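Local structure of cpftsy (4AK9) at residues 163-166 with 167-171. The protein probably acts as the chloroplast signal recognition particle receptor, a GTPase of the SRP family that helps deliver proteins to the thylakoid membrane. Numbering follows the deposited sequence.
Sequences LEVW and AQRTG
R169 points NH1 of its guanidinium at one face of the W166 indole, one turn back along helix 158-170. CB of R169 packs against V165 O, 3.6 Å away. CG stands anti to the backbone N (chi1 179°), and the chain bends only further out, at chi3 (-46°), which turns the head back over the indole. CD passes W166 CZ3 at 4.0 Å. NH1 then sits above the six-membered ring, 3.3 Å from W166 CZ3. The planes are 79° apart, so the guanidinium meets the face with its edge, in a cation-pi contact. NH2 reaches back to V165 CG1 at 3.4 Å. An alanine in place of W166 would probably take away the face under NH1 and leave the R169 head less restrained. W166 O takes two bonds from T170, from opposite faces of its plane: OG1 of T170 at 2.7 Å and N of T170 at 3.0 Å. The T170 hydroxyl also bonds S172. L163 and A167 pack on strands 147-150 and 173-175, while W166 touches T130 of the probable P-loop. G171, with positive phi, is the C-prime residue of a Schellman motif, which closes this helix of the SRP-type GTPase fold.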
ATOM      1  N   LEU A 163      30.928  -3.248  -1.406  1.00 29.49           N
ATOM      2  CA  LEU A 163      31.165  -2.211  -2.393  1.00 31.61           C
ATOM      3  C   LEU A 163      32.436  -2.528  -3.162  1.00 29.09           C
ATOM      4  O   LEU A 163      32.509  -2.313  -4.378  1.00 27.54           O
ATOM      5  CB  LEU A 163      31.269  -0.843  -1.695  1.00 33.00           C
ATOM      6  CG  LEU A 163      31.098   0.394  -2.567  1.00 33.93           C
ATOM      7  CD1 LEU A 163      29.777   0.314  -3.342  1.00 36.20           C
ATOM      8  CD2 LEU A 163      31.154   1.646  -1.689  1.00 35.68           C
ATOM      9  N   GLU A 164      33.427  -3.053  -2.451  1.00 33.80           N
ATOM     10  CA  GLU A 164      34.712  -3.438  -3.047  1.00 34.68           C
ATOM     11  C   GLU A 164      34.515  -4.473  -4.161  1.00 32.71           C
ATOM     12  O   GLU A 164      35.162  -4.427  -5.213  1.00 28.89           O
ATOM     13  CB  GLU A 164      35.636  -3.988  -1.955  1.00 41.90           C
ATOM     14  CG  GLU A 164      37.119  -3.952  -2.295  1.00 51.29           C
ATOM     15  CD  GLU A 164      37.999  -4.138  -1.066  1.00 59.12           C
ATOM     16  OE1 GLU A 164      37.471  -4.569  -0.010  1.00 56.61           O
ATOM     17  OE2 GLU A 164      39.214  -3.841  -1.159  1.00 63.31           O
ATOM     18  N   VAL A 165      33.575  -5.387  -3.955  1.00 29.80           N
ATOM     19  CA  VAL A 165      33.273  -6.378  -4.974  1.00 26.46           C
ATOM     20  C   VAL A 165      32.704  -5.723  -6.229  1.00 30.67           C
ATOM     21  O   VAL A 165      33.060  -6.071  -7.359  1.00 26.37           O
ATOM     22  CB  VAL A 165      32.309  -7.451  -4.430  1.00 32.58           C
ATOM     23  CG1 VAL A 165      32.037  -8.495  -5.484  1.00 36.42           C
ATOM     24  CG2 VAL A 165      32.902  -8.106  -3.175  1.00 37.67           C
ATOM     25  N   TRP A 166      31.822  -4.750  -6.025  1.00 32.23           N
ATOM     26  CA  TRP A 166      31.271  -4.026  -7.154  1.00 27.78           C
ATOM     27  C   TRP A 166      32.320  -3.194  -7.855  1.00 26.61           C
ATOM     28  O   TRP A 166      32.269  -3.023  -9.095  1.00 26.40           O
ATOM     29  CB  TRP A 166      30.108  -3.146  -6.703  1.00 27.28           C
ATOM     30  CG  TRP A 166      28.868  -3.947  -6.474  1.00 26.97           C
ATOM     31  CD1 TRP A 166      28.357  -4.350  -5.277  1.00 25.55           C
ATOM     32  CD2 TRP A 166      28.020  -4.498  -7.481  1.00 30.43           C
ATOM     33  NE1 TRP A 166      27.209  -5.079  -5.475  1.00 30.78           N
ATOM     34  CE2 TRP A 166      26.990  -5.194  -6.818  1.00 32.62           C
ATOM     35  CE3 TRP A 166      28.023  -4.452  -8.880  1.00 26.46           C
ATOM     36  CZ2 TRP A 166      25.972  -5.835  -7.506  1.00 28.84           C
ATOM     37  CZ3 TRP A 166      27.021  -5.090  -9.557  1.00 34.12           C
ATOM     38  CH2 TRP A 166      26.002  -5.776  -8.870  1.00 32.29           C
ATOM     39  N   ALA A 167      33.270  -2.665  -7.090  1.00 27.27           N
ATOM     40  CA  ALA A 167      34.323  -1.853  -7.707  1.00 30.36           C
ATOM     41  C   ALA A 167      35.088  -2.750  -8.676  1.00 30.76           C
ATOM     42  O   ALA A 167      35.358  -2.382  -9.833  1.00 27.01           O
ATOM     43  CB  ALA A 167      35.248  -1.283  -6.644  1.00 28.36           C
ATOM     44  N   GLN A 168      35.373  -3.962  -8.211  1.00 27.38           N
ATOM     45  CA  GLN A 168      36.094  -4.958  -9.021  1.00 29.76           C
ATOM     46  C   GLN A 168      35.354  -5.390 -10.272  1.00 29.99           C
ATOM     47  O   GLN A 168      35.925  -5.374 -11.375  1.00 31.95           O
ATOM     48  CB  GLN A 168      36.440  -6.189  -8.181  1.00 29.26           C
ATOM     49  CG  GLN A 168      37.576  -5.939  -7.213  1.00 35.51           C
ATOM     50  CD  GLN A 168      38.903  -5.703  -7.940  1.00 42.04           C
ATOM     51  OE1 GLN A 168      39.403  -6.583  -8.647  1.00 38.82           O
ATOM     52  NE2 GLN A 168      39.471  -4.501  -7.770  1.00 46.11           N
ATOM     53  N   ARG A 169      34.090  -5.771 -10.118  1.00 26.86           N
ATOM     54  CA  ARG A 169      33.281  -6.179 -11.257  1.00 23.98           C
ATOM     55  C   ARG A 169      33.175  -5.077 -12.304  1.00 31.22           C
ATOM     56  O   ARG A 169      33.101  -5.347 -13.523  1.00 30.71           O
ATOM     57  CB  ARG A 169      31.882  -6.571 -10.768  1.00 35.47           C
ATOM     58  CG  ARG A 169      30.918  -7.002 -11.851  1.00 40.09           C
ATOM     59  CD  ARG A 169      29.675  -7.636 -11.222  1.00 43.79           C
ATOM     60  NE  ARG A 169      30.067  -8.577 -10.173  1.00 41.95           N
ATOM     61  CZ  ARG A 169      29.551  -8.616  -8.950  1.00 44.02           C
ATOM     62  NH1 ARG A 169      28.563  -7.792  -8.596  1.00 48.85           N
ATOM     63  NH2 ARG A 169      30.005  -9.506  -8.082  1.00 42.41           N
ATOM     64  N   THR A 170      33.175  -3.829 -11.839  1.00 29.01           N
ATOM     65  CA  THR A 170      32.932  -2.740 -12.771  1.00 32.04           C
ATOM     66  C   THR A 170      34.197  -2.049 -13.203  1.00 33.72           C
ATOM     67  O   THR A 170      34.153  -1.193 -14.090  1.00 39.27           O
ATOM     68  CB  THR A 170      31.984  -1.674 -12.192  1.00 29.17           C
ATOM     69  OG1 THR A 170      32.540  -1.168 -10.969  1.00 30.61           O
ATOM     70  CG2 THR A 170      30.608  -2.265 -11.946  1.00 29.44           C
ATOM     71  N   GLY A 171      35.321  -2.389 -12.589  1.00 31.64           N
ATOM     72  CA  GLY A 171      36.568  -1.741 -12.965  1.00 33.53           C
ATOM     73  C   GLY A 171      36.662  -0.326 -12.419  1.00 36.69           C
ATOM     74  O   GLY A 171      37.316   0.537 -13.003  1.00 37.44           O
TER
HETATM   75  O   HOH W   1      37.911  -3.337  -5.659  1.00 43.54           O